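Local coordinates for SusD superfamily protein (Parabacteroides distasonis, PDB 3OTN) that probably binds carbohydrate nutrients at the bacterial outer membrane, at residues L46-M51 / Y420-W425; Q61-D66 / R75-E80; R260-V265 / A349-N354; S276-E281 / V343-T348. All coordinates share one frame; numbering follows the deposited sequence.

Four contacts fall into two touching pairs, a worked example of how a fold rich in loops is held together by local clusters. Contacts 1 and 2, with centres about 14 Å apart, share a boundary where Leu46 packs on Tyr78 and Tyr50 OH lies 3.0 Å from Ser62 OG, a weak hydrogen bond. Contacts 3 and 4, about 10 Å between centres, are joined where Ala349 N approaches Ala344 O at 2.7 Å, probably hydrogen-bonded. The pairs stay separate: contacts 1 and 3 come no nearer than about 8 Å between atoms. The small molecules beside contact 3, ethanediol and an acetate near Asn354, probably come from the crystallisation liquor.

Contact 1 (L46-M51 / Y420-W425); sequences LLLEYM and YENKMW
Glu49 reaches over to Asn422 and ties an early loop of this SusD-family fold, whose sequence families belong to the TPR clan, to the turn that leads into helix 424-431. One oxygen does the gripping. Glu49 OE2 takes Asn422 ND2 at 2.9 Å on its anti lone pair, in the plane of the amide, and Asn422 N at 2.9 Å, met nearly in line with the Glu49 CD-OE2 bond. Carboxylate and amide are almost coplanar, 11° apart, and since ND2 also donates to Ile45 O the rotation of the amide is fixed. Leu48 crosses Asn422 at about a right angle, its CD1 3.5 Å from OD1. Farther along, CB of Met51, modelled as selenomethionine, stands over one face of Trp425, 3.5 Å from the centroid of the six-membered ring, while bends at chi2 and chi3 lead the selenium end away. In the next shell, a water links Leu48 O, Glu49 OE2 and Trp425 N. A second water donates to Glu49 OE1 at 2.7 Å and accepts from Tyr420 N.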
loop_
_atom_site.group_PDB
_atom_site.type_symbol
_atom_site.label_atom_id
_atom_site.label_comp_id
_atom_site.label_asym_id
_atom_site.label_seq_id
_atom_site.Cartn_x
_atom_site.Cartn_y
_atom_site.Cartn_z
ATOM N N LEU A 46 -3.596 -2.337 8.730
ATOM C CA LEU A 46 -2.824 -2.273 9.954
ATOM C C LEU A 46 -1.620 -3.195 9.961
ATOM O O LEU A 46 -0.629 -2.858 10.627
ATOM C CB LEU A 46 -3.697 -2.536 11.192
ATOM C CG LEU A 46 -4.872 -1.619 11.479
ATOM C CD1 LEU A 46 -5.692 -2.155 12.621
ATOM C CD2 LEU A 46 -4.448 -0.147 11.754
ATOM N N LEU A 47 -1.690 -4.328 9.249
ATOM C CA LEU A 47 -0.578 -5.295 9.201
ATOM C C LEU A 47 0.708 -4.638 8.738
ATOM O O LEU A 47 1.793 -4.934 9.261
ATOM C CB LEU A 47 -0.882 -6.484 8.256
ATOM C CG LEU A 47 0.176 -7.622 8.202
ATOM C CD1 LEU A 47 0.353 -8.320 9.565
ATOM C CD2 LEU A 47 -0.156 -8.676 7.126
ATOM N N LEU A 48 0.570 -3.759 7.748
ATOM C CA LEU A 48 1.701 -3.091 7.114
ATOM C C LEU A 48 2.123 -1.804 7.806
ATOM O O LEU A 48 3.098 -1.199 7.399
ATOM C CB LEU A 48 1.396 -2.831 5.643
ATOM C CG LEU A 48 0.947 -4.032 4.789
ATOM C CD1 LEU A 48 0.631 -3.568 3.377
ATOM C CD2 LEU A 48 1.977 -5.143 4.767
ATOM N N GLU A 49 1.399 -1.387 8.840
ATOM C CA GLU A 49 1.790 -0.232 9.652
ATOM C C GLU A 49 2.263 -0.574 11.037
ATOM O O GLU A 49 2.995 0.215 11.660
ATOM C CB GLU A 49 0.630 0.762 9.745
ATOM C CG GLU A 49 0.160 1.295 8.348
ATOM C CD GLU A 49 1.252 2.032 7.584
ATOM O OE1 GLU A 49 2.122 2.698 8.205
ATOM O OE2 GLU A 49 1.247 1.965 6.342
ATOM N N TYR A 50 1.843 -1.717 11.552
ATOM C CA TYR A 50 2.156 -2.035 12.963
ATOM C C TYR A 50 3.576 -2.430 13.260
ATOM O O TYR A 50 3.969 -2.367 14.437
ATOM C CB TYR A 50 1.174 -3.048 13.527
ATOM C CG TYR A 50 -0.181 -2.515 13.968
ATOM C CD1 TYR A 50 -0.454 -1.150 14.109
ATOM C CD2 TYR A 50 -1.173 -3.412 14.355
ATOM C CE1 TYR A 50 -1.680 -0.724 14.610
ATOM C CE2 TYR A 50 -2.397 -2.985 14.823
ATOM C CZ TYR A 50 -2.649 -1.641 14.936
ATOM O OH TYR A 50 -3.880 -1.264 15.441
HETATM N N MSE A 51 4.393 -2.758 12.255
HETATM C CA MSE A 51 5.770 -3.120 12.533
HETATM C C MSE A 51 6.784 -2.041 12.195
HETATM O O MSE A 51 7.953 -2.223 12.500
HETATM C CB MSE A 51 6.178 -4.421 11.854
HETATM C CG MSE A 51 5.437 -5.648 12.370
HETATM SE SE MSE A 51 5.823 -6.039 14.236
HETATM C CE MSE A 51 7.640 -5.683 14.464
ATOM N N TYR A 420 1.995 6.236 6.271
ATOM C CA TYR A 420 0.713 5.644 6.596
ATOM C C TYR A 420 -0.093 5.253 5.376
ATOM O O TYR A 420 -1.317 5.122 5.475
ATOM C CB TYR A 420 -0.082 6.538 7.568
ATOM C CG TYR A 420 0.798 6.925 8.770
ATOM C CD1 TYR A 420 1.309 5.945 9.612
ATOM C CD2 TYR A 420 1.153 8.237 9.010
ATOM C CE1 TYR A 420 2.139 6.272 10.686
ATOM C CE2 TYR A 420 2.000 8.578 10.084
ATOM C CZ TYR A 420 2.483 7.580 10.910
ATOM O OH TYR A 420 3.308 7.872 11.988
ATOM N N GLU A 421 0.598 5.062 4.244
ATOM C CA GLU A 421 -0.012 4.636 2.963
ATOM C C GLU A 421 0.380 3.217 2.573
ATOM O O GLU A 421 0.256 2.833 1.404
ATOM C CB GLU A 421 0.409 5.603 1.837
ATOM C CG GLU A 421 -0.124 7.010 1.943
ATOM C CD GLU A 421 0.379 7.949 0.798
ATOM O OE1 GLU A 421 0.321 7.571 -0.379
ATOM O OE2 GLU A 421 0.834 9.063 1.102
ATOM N N ASN A 422 0.837 2.424 3.545
ATOM C CA ASN A 422 1.204 1.026 3.334
ATOM C C ASN A 422 2.392 0.864 2.389
ATOM O O ASN A 422 2.438 -0.077 1.580
ATOM C CB ASN A 422 -0.037 0.185 2.857
ATOM C CG ASN A 422 -0.960 -0.300 4.013
ATOM O OD1 ASN A 422 -1.852 -1.108 3.767
ATOM N ND2 ASN A 422 -0.786 0.222 5.236
ATOM N N LYS A 423 3.351 1.788 2.455
ATOM C CA LYS A 423 4.589 1.717 1.628
ATOM C C LYS A 423 5.859 1.526 2.430
ATOM O O LYS A 423 6.818 0.910 1.948
ATOM C CB LYS A 423 4.770 3.019 0.810
ATOM C CG LYS A 423 3.636 3.358 -0.120
ATOM C CD LYS A 423 3.446 2.307 -1.187
ATOM C CE LYS A 423 2.193 2.605 -2.021
ATOM N NZ LYS A 423 2.293 1.871 -3.278
HETATM N N MSE A 424 5.872 2.116 3.628
HETATM C CA MSE A 424 7.049 2.198 4.469
HETATM C C MSE A 424 7.565 0.795 4.884
HETATM O O MSE A 424 8.784 0.542 4.865
HETATM C CB MSE A 424 6.722 3.068 5.697
HETATM C CG MSE A 424 7.848 3.317 6.631
HETATM SE SE MSE A 424 7.226 4.278 8.218
HETATM C CE MSE A 424 6.974 6.051 7.395
ATOM N N TRP A 425 6.659 -0.093 5.295
ATOM C CA TRP A 425 7.076 -1.428 5.758
ATOM C C TRP A 425 7.800 -2.162 4.603
ATOM O O TRP A 425 8.889 -2.690 4.787
ATOM C CB TRP A 425 5.909 -2.256 6.284
ATOM C CG TRP A 425 6.344 -3.599 6.818
ATOM C CD1 TRP A 425 6.015 -4.802 6.311
ATOM C CD2 TRP A 425 7.248 -3.851 7.896
ATOM N NE1 TRP A 425 6.612 -5.801 7.023
ATOM C CE2 TRP A 425 7.376 -5.250 8.008
ATOM C CE3 TRP A 425 7.949 -3.042 8.776
ATOM C CZ2 TRP A 425 8.185 -5.849 8.966
ATOM C CZ3 TRP A 425 8.754 -3.622 9.718
ATOM C CH2 TRP A 425 8.864 -5.017 9.812
HETATM O O HOH W 1 3.831 0.528 5.556
HETATM O O HOH W 2 3.972 4.232 7.010
#

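Contact 2 (Q61-D66 / R75-E80); sequences QSNYKD and RSLYIE
Leu77 lies obliquely across Asn63, and its course from CB outward traces the middle of the contact. Leu77 CB rests over the centre of its neighbour's ring, 3.6 Å above the plane of Tyr78. The next atom, Leu77 CG, already meets the other segment, 3.6 Å from Asn63 CB. With chi2 at 178° the CD1 branch continues straight on, and there Leu77 CD1 comes to 3.2 Å from Asn63 CB, a separation short enough for two carbons to be read with caution. The same methyl lies 3.7 Å from Gln61 O and 3.8 Å from Ser62 O, so it ends among backbone carbonyls as well as carbon. Cys42, from strand 42-43, also touches this leucine.

A hydrogen bond lies beside this packing. Ser76 OG donates to Asp66 OD2 at 2.7 Å, using the anti lone pair of the carboxylate, while the serine oxygen is also hydrogen-bonded to Ser73 N. With an alanine here instead of Asp66, the hydroxyl of Ser76 would lose its acceptor on helix 64-68 and would probably be less firmly held in rotation. On the other flank, Ser62 O lies at the edge of the Tyr78 ring, and Tyr78 OH donates to it in a bond modelled so short that its length is doubtful. The whole is a turn joining helix 64-68 to the long helix 79-100, with Tyr78 as N-cap.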
loop_
_atom_site.group_PDB
_atom_site.type_symbol
_atom_site.label_atom_id
_atom_site.label_comp_id
_atom_site.label_asym_id
_atom_site.label_seq_id
_atom_site.Cartn_x
_atom_site.Cartn_y
_atom_site.Cartn_z
ATOM N N GLN A 61 -8.360 -4.012 21.043
ATOM C CA GLN A 61 -8.836 -5.114 20.210
ATOM C C GLN A 61 -8.097 -5.256 18.874
ATOM O O GLN A 61 -8.324 -6.231 18.165
ATOM C CB GLN A 61 -10.328 -4.927 19.911
ATOM C CG GLN A 61 -11.174 -4.823 21.166
ATOM C CD GLN A 61 -11.193 -6.131 21.931
ATOM O OE1 GLN A 61 -11.802 -7.105 21.489
ATOM N NE2 GLN A 61 -10.500 -6.166 23.072
ATOM N N SER A 62 -7.263 -4.272 18.529
ATOM C CA SER A 62 -6.523 -4.249 17.246
ATOM C C SER A 62 -5.319 -5.176 17.223
ATOM O O SER A 62 -4.686 -5.328 16.167
ATOM C CB SER A 62 -6.060 -2.839 16.900
ATOM O OG SER A 62 -5.294 -2.259 17.944
ATOM N N ASN A 63 -4.996 -5.775 18.374
ATOM C CA ASN A 63 -3.847 -6.673 18.512
ATOM C C ASN A 63 -2.539 -5.931 18.241
ATOM O O ASN A 63 -1.532 -6.591 17.977
ATOM C CB ASN A 63 -3.994 -7.934 17.609
ATOM C CG ASN A 63 -2.961 -9.043 17.921
ATOM O OD1 ASN A 63 -2.514 -9.168 19.065
ATOM N ND2 ASN A 63 -2.602 -9.857 16.894
ATOM N N TYR A 64 -2.519 -4.589 18.363
ATOM C CA TYR A 64 -1.237 -3.878 18.251
ATOM C C TYR A 64 -0.235 -4.484 19.214
ATOM O O TYR A 64 0.932 -4.597 18.850
ATOM C CB TYR A 64 -1.313 -2.355 18.486
ATOM C CG TYR A 64 0.067 -1.698 18.452
ATOM C CD1 TYR A 64 0.924 -1.883 17.365
ATOM C CD2 TYR A 64 0.543 -0.955 19.526
ATOM C CE1 TYR A 64 2.199 -1.317 17.336
ATOM C CE2 TYR A 64 1.799 -0.365 19.493
ATOM C CZ TYR A 64 2.627 -0.564 18.407
ATOM O OH TYR A 64 3.886 -0.016 18.402
ATOM N N LYS A 65 -0.692 -4.909 20.409
ATOM C CA LYS A 65 0.194 -5.482 21.435
ATOM C C LYS A 65 1.168 -6.554 20.945
ATOM O O LYS A 65 2.339 -6.488 21.289
ATOM C CB LYS A 65 -0.593 -6.052 22.639
ATOM N N ASP A 66 0.684 -7.552 20.193
ATOM C CA ASP A 66 1.571 -8.606 19.623
ATOM C C ASP A 66 2.762 -7.969 18.841
ATOM O O ASP A 66 3.908 -8.404 18.950
ATOM C CB ASP A 66 0.825 -9.500 18.623
ATOM C CG ASP A 66 0.066 -10.652 19.253
ATOM O OD1 ASP A 66 -0.152 -10.680 20.477
ATOM O OD2 ASP A 66 -0.359 -11.519 18.455
ATOM N N ARG A 75 -1.074 -17.134 15.087
ATOM C CA ARG A 75 -2.430 -16.740 15.498
ATOM C C ARG A 75 -2.684 -15.217 15.451
ATOM O O ARG A 75 -3.789 -14.781 15.754
ATOM C CB ARG A 75 -2.712 -17.221 16.917
ATOM C CG ARG A 75 -2.895 -18.695 17.025
ATOM C CD ARG A 75 -3.001 -19.094 18.495
ATOM N NE ARG A 75 -3.131 -20.531 18.611
ATOM C CZ ARG A 75 -4.255 -21.218 18.420
ATOM N NH1 ARG A 75 -5.408 -20.606 18.142
ATOM N NH2 ARG A 75 -4.232 -22.532 18.570
ATOM N N SER A 76 -1.694 -14.407 15.092
ATOM C CA SER A 76 -1.924 -12.940 15.033
ATOM C C SER A 76 -3.005 -12.540 14.017
ATOM O O SER A 76 -3.329 -13.265 13.078
ATOM C CB SER A 76 -0.616 -12.205 14.777
ATOM O OG SER A 76 0.234 -12.351 15.933
ATOM N N LEU A 77 -3.599 -11.387 14.241
ATOM C CA LEU A 77 -4.588 -10.845 13.339
ATOM C C LEU A 77 -4.026 -10.471 11.969
ATOM O O LEU A 77 -2.802 -10.375 11.764
ATOM C CB LEU A 77 -5.257 -9.626 13.995
ATOM C CG LEU A 77 -6.036 -9.867 15.293
ATOM C CD1 LEU A 77 -6.579 -8.566 15.828
ATOM C CD2 LEU A 77 -7.156 -10.891 15.072
ATOM N N TYR A 78 -4.950 -10.247 11.033
ATOM C CA TYR A 78 -4.698 -9.744 9.670
ATOM C C TYR A 78 -4.114 -10.737 8.694
ATOM O O TYR A 78 -4.494 -10.736 7.527
ATOM C CB TYR A 78 -3.864 -8.446 9.678
ATOM C CG TYR A 78 -4.231 -7.534 10.808
ATOM C CD1 TYR A 78 -5.533 -7.094 10.941
ATOM C CD2 TYR A 78 -3.308 -7.175 11.801
ATOM C CE1 TYR A 78 -5.926 -6.309 11.997
ATOM C CE2 TYR A 78 -3.700 -6.349 12.897
ATOM C CZ TYR A 78 -5.025 -5.922 12.971
ATOM O OH TYR A 78 -5.498 -5.126 14.014
ATOM N N ILE A 79 -3.140 -11.540 9.129
ATOM C CA ILE A 79 -2.447 -12.440 8.245
ATOM C C ILE A 79 -3.418 -13.445 7.551
ATOM O O ILE A 79 -3.228 -13.769 6.385
ATOM C CB ILE A 79 -1.232 -13.167 8.925
ATOM C CG1 ILE A 79 -1.687 -14.026 10.114
ATOM C CG2 ILE A 79 -0.123 -12.139 9.334
ATOM C CD1 ILE A 79 -0.577 -14.742 10.817
ATOM N N GLU A 80 -4.449 -13.920 8.245
ATOM C CA GLU A 80 -5.437 -14.820 7.631
ATOM C C GLU A 80 -6.166 -14.153 6.479
ATOM O O GLU A 80 -6.384 -14.764 5.437
ATOM C CB GLU A 80 -6.486 -15.289 8.653
ATOM C CG GLU A 80 -6.026 -16.436 9.459
ATOM C CD GLU A 80 -6.971 -16.788 10.583
ATOM O OE1 GLU A 80 -7.129 -15.971 11.528
ATOM O OE2 GLU A 80 -7.500 -17.910 10.530
#

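Contact 3 (R260-V265 / A349-N354); sequences RHNESV and AKSDLN. With EDO (1,2-ethanediol), chain P; EDO (1,2-ethanediol), chain K.
Asn262 and Ser351 form the tight heart of this contact, which joins the loop after strand 249-253 to the one running from helix 342-348 to strand 355-356. Asn262 N points almost straight at Ser351 O, 2.8 Å away with an N-H...O angle of 177°. The side chain adds a second bond: with CG anti to the backbone N (chi1 -176°) the amide swings along the partner loop, where Asn262 ND2 donates to Leu353 O at 2.8 Å, tilted 30° from the carbonyl plane. Asn262 OD1 accepts from Ser264 OG on a lone pair. A leucine in place of Asn262 would leave Leu353 O without this donor and would probably cost the Ser264 hydroxyl its acceptor, leaving it to Asn34. Val265 closes the packing, its CG2 3.4 Å from Ser351 OG.

Toward the surface the fit slackens. Lys350 runs side by side with His261, its CB over one face of the imidazole, a CH-pi contact; the extended chain continues along the ring, Lys350 CD 3.6 Å from His261 CE1. His261 NE2 is bonded to Leu257 O. Glu263 meets the other loop through a water that also bridges Asn262 O and Ser351 N. Asp352 OD2 accepts from an ethanediol, a probable crystallisation additive. Ser351 OG is hydrogen-bonded to Asp341, just ahead of helix 342-348, and accepts from Leu353 N at 3.1 Å, forming an ST turn in this SusD-family loop.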
loop_
_atom_site.group_PDB
_atom_site.type_symbol
_atom_site.label_atom_id
_atom_site.label_comp_id
_atom_site.label_asym_id
_atom_site.label_seq_id
_atom_site.Cartn_x
_atom_site.Cartn_y
_atom_site.Cartn_z
ATOM N N ARG A 260 -19.113 0.076 -1.747
ATOM C CA ARG A 260 -18.541 -0.050 -0.411
ATOM C C ARG A 260 -18.130 1.340 0.124
ATOM O O ARG A 260 -17.537 2.162 -0.615
ATOM C CB ARG A 260 -17.338 -1.011 -0.453
ATOM C CG ARG A 260 -16.889 -1.552 0.901
ATOM C CD ARG A 260 -16.033 -2.828 0.757
ATOM N NE ARG A 260 -14.789 -2.607 0.022
ATOM C CZ ARG A 260 -13.572 -2.638 0.559
ATOM N NH1 ARG A 260 -13.399 -2.909 1.840
ATOM N NH2 ARG A 260 -12.516 -2.409 -0.198
ATOM N N HIS A 261 -18.418 1.580 1.404
ATOM C CA HIS A 261 -18.022 2.802 2.084
ATOM C C HIS A 261 -16.637 2.567 2.697
ATOM O O HIS A 261 -16.306 1.436 3.094
ATOM C CB HIS A 261 -19.053 3.230 3.153
ATOM C CG HIS A 261 -20.442 3.384 2.611
ATOM N ND1 HIS A 261 -21.571 3.184 3.372
ATOM C CD2 HIS A 261 -20.877 3.620 1.351
ATOM C CE1 HIS A 261 -22.644 3.333 2.611
ATOM N NE2 HIS A 261 -22.252 3.592 1.378
ATOM N N ASN A 262 -15.830 3.621 2.760
ATOM C CA ASN A 262 -14.470 3.541 3.320
ATOM C C ASN A 262 -14.535 3.665 4.844
ATOM O O ASN A 262 -14.527 4.768 5.400
ATOM C CB ASN A 262 -13.578 4.630 2.735
ATOM C CG ASN A 262 -12.165 4.532 3.201
ATOM O OD1 ASN A 262 -11.866 3.817 4.148
ATOM N ND2 ASN A 262 -11.290 5.315 2.590
ATOM N N GLU A 263 -14.596 2.521 5.512
ATOM C CA GLU A 263 -14.658 2.489 6.973
ATOM C C GLU A 263 -13.325 2.808 7.614
ATOM O O GLU A 263 -13.292 3.182 8.752
ATOM C CB GLU A 263 -15.228 1.150 7.484
ATOM C CG GLU A 263 -16.757 0.983 7.217
ATOM C CD GLU A 263 -17.637 2.056 7.916
ATOM O OE1 GLU A 263 -17.780 1.973 9.143
ATOM O OE2 GLU A 263 -18.217 2.964 7.242
ATOM N N SER A 264 -12.219 2.643 6.889
ATOM C CA SER A 264 -10.892 2.930 7.428
ATOM C C SER A 264 -10.701 4.382 7.855
ATOM O O SER A 264 -9.797 4.670 8.660
ATOM C CB SER A 264 -9.783 2.520 6.458
ATOM O OG SER A 264 -9.661 3.365 5.311
ATOM N N VAL A 265 -11.537 5.294 7.342
ATOM C CA VAL A 265 -11.513 6.693 7.795
ATOM C C VAL A 265 -11.572 6.771 9.339
ATOM O O VAL A 265 -10.859 7.553 9.954
ATOM C CB VAL A 265 -12.636 7.517 7.085
ATOM C CG1 VAL A 265 -12.835 8.898 7.744
ATOM C CG2 VAL A 265 -12.331 7.644 5.585
ATOM N N ALA A 349 -20.996 10.027 7.790
ATOM C CA ALA A 349 -20.511 8.721 8.295
ATOM C C ALA A 349 -20.492 7.640 7.202
ATOM O O ALA A 349 -20.601 6.447 7.478
ATOM C CB ALA A 349 -21.353 8.258 9.545
ATOM N N LYS A 350 -20.306 8.080 5.950
ATOM C CA LYS A 350 -20.264 7.214 4.782
ATOM C C LYS A 350 -19.227 7.777 3.808
ATOM O O LYS A 350 -19.557 8.570 2.907
ATOM C CB LYS A 350 -21.633 7.128 4.085
ATOM C CG LYS A 350 -22.770 6.516 4.876
ATOM C CD LYS A 350 -24.015 6.405 3.998
ATOM C CE LYS A 350 -25.242 5.954 4.769
ATOM N NZ LYS A 350 -26.443 6.014 3.922
ATOM N N SER A 351 -17.973 7.389 4.024
ATOM C CA SER A 351 -16.886 7.919 3.233
ATOM C C SER A 351 -16.841 7.265 1.885
ATOM O O SER A 351 -16.826 6.029 1.790
ATOM C CB SER A 351 -15.546 7.690 3.900
ATOM O OG SER A 351 -14.503 8.129 3.046
ATOM N N ASP A 352 -16.755 8.108 0.856
ATOM C CA ASP A 352 -16.544 7.666 -0.520
ATOM C C ASP A 352 -15.153 8.081 -1.013
ATOM O O ASP A 352 -14.927 8.307 -2.210
ATOM C CB ASP A 352 -17.678 8.159 -1.435
ATOM C CG ASP A 352 -17.908 9.649 -1.390
ATOM O OD1 ASP A 352 -17.293 10.361 -0.573
ATOM O OD2 ASP A 352 -18.741 10.131 -2.193
ATOM N N LEU A 353 -14.206 8.125 -0.079
ATOM C CA LEU A 353 -12.788 8.402 -0.381
ATOM C C LEU A 353 -12.055 7.102 -0.762
ATOM O O LEU A 353 -12.038 6.141 0.011
ATOM C CB LEU A 353 -12.073 9.070 0.827
ATOM C CG LEU A 353 -10.595 9.441 0.695
ATOM C CD1 LEU A 353 -10.303 10.514 -0.410
ATOM C CD2 LEU A 353 -9.989 9.869 2.075
ATOM N N ASN A 354 -11.417 7.097 -1.941
ATOM C CA ASN A 354 -10.652 5.926 -2.415
ATOM C C ASN A 354 -9.404 5.756 -1.546
ATOM O O ASN A 354 -8.976 6.720 -0.877
ATOM C CB ASN A 354 -10.259 6.079 -3.910
ATOM C CG ASN A 354 -11.363 5.667 -4.868
ATOM O OD1 ASN A 354 -12.470 5.364 -4.457
ATOM N ND2 ASN A 354 -11.052 5.659 -6.189
HETATM C C1 EDO P . -21.104 8.038 -5.911
HETATM O O1 EDO P . -21.745 6.857 -5.352
HETATM C C2 EDO P . -20.583 9.029 -4.861
HETATM O O2 EDO P . -19.790 8.401 -3.836
HETATM C C1 EDO K . -12.401 -2.744 -4.756
HETATM O O1 EDO K . -11.822 -1.592 -5.428
HETATM C C2 EDO K . -13.763 -2.401 -4.134
HETATM O O2 EDO K . -13.522 -1.698 -2.908
HETATM O O HOH W 3 -17.077 5.553 6.103
#

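Contact 4 (S276-E281 / V343-T348); sequences SAYDLE and VAVDNT
Tyr278 reaches toward Ala344 and Val345 of the short helix 342-348, on which the loop between strands 249-253 and 286-287 packs here. Tyr278 OH comes to 3.6 Å from Ala344 CB, and back along the ring Tyr278 CE2 lies 4.4 Å from Val345 CG2. The other branch of the valine, CG1, anti to the backbone N (chi1 175°), is turned to Ser276 and meets its CB at 3.6 Å. Val345 thus divides its methyls between two neighbours. Ala277 brings its methyl up to the helix, where Ala277 CB is 3.6 Å from Val345 O.

Ser276 is steadied within its own loop: both its N and OG donate to Glu281 OE2, OG at 2.7 Å on the anti lone pair, while Lys318 forms a salt bridge to the same oxygen.

The helix ends in a wider pi-type turn, with Val343 O accepting from both Asn347 N and Thr348 N. Val345 O receives Ala277 N at 2.8 Å, close to head-on, so a backbone donor from the loop satisfies a carbonyl of the helix.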
loop_
_atom_site.group_PDB
_atom_site.type_symbol
_atom_site.label_atom_id
_atom_site.label_comp_id
_atom_site.label_asym_id
_atom_site.label_seq_id
_atom_site.Cartn_x
_atom_site.Cartn_y
_atom_site.Cartn_z
ATOM N N SER A 276 -16.801 12.989 15.592
ATOM C CA SER A 276 -17.368 12.541 14.323
ATOM C C SER A 276 -18.823 12.106 14.399
ATOM O O SER A 276 -19.385 11.945 15.486
ATOM C CB SER A 276 -16.561 11.371 13.767
ATOM O OG SER A 276 -16.971 10.154 14.331
ATOM N N ALA A 277 -19.399 11.904 13.211
ATOM C CA ALA A 277 -20.790 11.441 13.009
ATOM C C ALA A 277 -20.885 9.929 13.138
ATOM O O ALA A 277 -21.971 9.391 13.230
ATOM C CB ALA A 277 -21.311 11.859 11.610
ATOM N N TYR A 278 -19.748 9.239 13.110
ATOM C CA TYR A 278 -19.737 7.788 13.283
ATOM C C TYR A 278 -20.220 7.410 14.686
ATOM O O TYR A 278 -20.049 8.184 15.629
ATOM C CB TYR A 278 -18.336 7.243 13.076
ATOM C CG TYR A 278 -17.827 7.393 11.663
ATOM C CD1 TYR A 278 -18.229 6.505 10.663
ATOM C CD2 TYR A 278 -16.932 8.408 11.322
ATOM C CE1 TYR A 278 -17.780 6.647 9.343
ATOM C CE2 TYR A 278 -16.457 8.552 10.010
ATOM C CZ TYR A 278 -16.884 7.668 9.018
ATOM O OH TYR A 278 -16.394 7.802 7.711
ATOM N N ASP A 279 -20.801 6.224 14.840
ATOM C CA ASP A 279 -21.215 5.817 16.190
ATOM C C ASP A 279 -20.031 5.649 17.162
ATOM O O ASP A 279 -20.195 5.865 18.368
ATOM C CB ASP A 279 -22.168 4.610 16.196
ATOM C CG ASP A 279 -21.603 3.395 15.527
ATOM O OD1 ASP A 279 -20.458 3.428 15.048
ATOM O OD2 ASP A 279 -22.322 2.378 15.488
ATOM N N LEU A 280 -18.850 5.308 16.632
ATOM C CA LEU A 280 -17.611 5.221 17.420
ATOM C C LEU A 280 -16.373 5.447 16.563
ATOM O O LEU A 280 -16.294 4.968 15.426
ATOM C CB LEU A 280 -17.488 3.847 18.094
ATOM C CG LEU A 280 -18.295 3.650 19.415
ATOM C CD1 LEU A 280 -18.011 2.282 20.046
ATOM C CD2 LEU A 280 -18.047 4.774 20.472
ATOM N N GLU A 281 -15.413 6.185 17.117
ATOM C CA GLU A 281 -14.114 6.346 16.513
ATOM C C GLU A 281 -13.203 5.280 17.113
ATOM O O GLU A 281 -13.276 5.021 18.305
ATOM C CB GLU A 281 -13.560 7.727 16.833
ATOM C CG GLU A 281 -14.439 8.859 16.356
ATOM C CD GLU A 281 -15.462 9.365 17.377
ATOM O OE1 GLU A 281 -15.339 9.094 18.601
ATOM O OE2 GLU A 281 -16.371 10.099 16.948
ATOM N N VAL A 343 -16.453 15.584 4.922
ATOM C CA VAL A 343 -17.890 15.351 4.760
ATOM C C VAL A 343 -18.328 14.079 5.504
ATOM O O VAL A 343 -19.355 14.072 6.171
ATOM C CB VAL A 343 -18.313 15.308 3.253
ATOM C CG1 VAL A 343 -19.765 14.851 3.116
ATOM C CG2 VAL A 343 -18.140 16.735 2.636
ATOM N N ALA A 344 -17.521 13.031 5.426
ATOM C CA ALA A 344 -17.845 11.772 6.093
ATOM C C ALA A 344 -17.820 11.944 7.622
ATOM O O ALA A 344 -18.752 11.507 8.338
ATOM C CB ALA A 344 -16.907 10.647 5.625
ATOM N N VAL A 345 -16.789 12.625 8.106
ATOM C CA VAL A 345 -16.575 12.765 9.548
ATOM C C VAL A 345 -17.597 13.718 10.147
ATOM O O VAL A 345 -18.143 13.421 11.198
ATOM C CB VAL A 345 -15.119 13.210 9.887
ATOM C CG1 VAL A 345 -14.921 13.480 11.429
ATOM C CG2 VAL A 345 -14.104 12.173 9.377
ATOM N N ASP A 346 -17.816 14.866 9.516
ATOM C CA ASP A 346 -18.717 15.878 10.048
ATOM C C ASP A 346 -20.196 15.599 9.834
ATOM O O ASP A 346 -21.025 16.073 10.625
ATOM C CB ASP A 346 -18.442 17.262 9.445
ATOM C CG ASP A 346 -17.105 17.854 9.851
ATOM O OD1 ASP A 346 -16.425 17.356 10.771
ATOM O OD2 ASP A 346 -16.732 18.856 9.216
ATOM N N ASN A 347 -20.560 14.868 8.781
ATOM C CA ASN A 347 -21.953 14.836 8.356
ATOM C C ASN A 347 -22.492 13.422 8.090
ATOM O O ASN A 347 -23.426 12.991 8.744
ATOM C CB ASN A 347 -22.095 15.761 7.135
ATOM C CG ASN A 347 -23.528 15.948 6.696
ATOM O OD1 ASN A 347 -24.253 14.973 6.516
ATOM N ND2 ASN A 347 -23.945 17.207 6.496
ATOM N N THR A 348 -21.898 12.706 7.136
ATOM C CA THR A 348 -22.582 11.518 6.635
ATOM C C THR A 348 -22.220 10.188 7.270
ATOM O O THR A 348 -23.032 9.299 7.201
ATOM C CB THR A 348 -22.376 11.360 5.118
ATOM O OG1 THR A 348 -20.997 11.106 4.858
ATOM C CG2 THR A 348 -22.851 12.634 4.353
#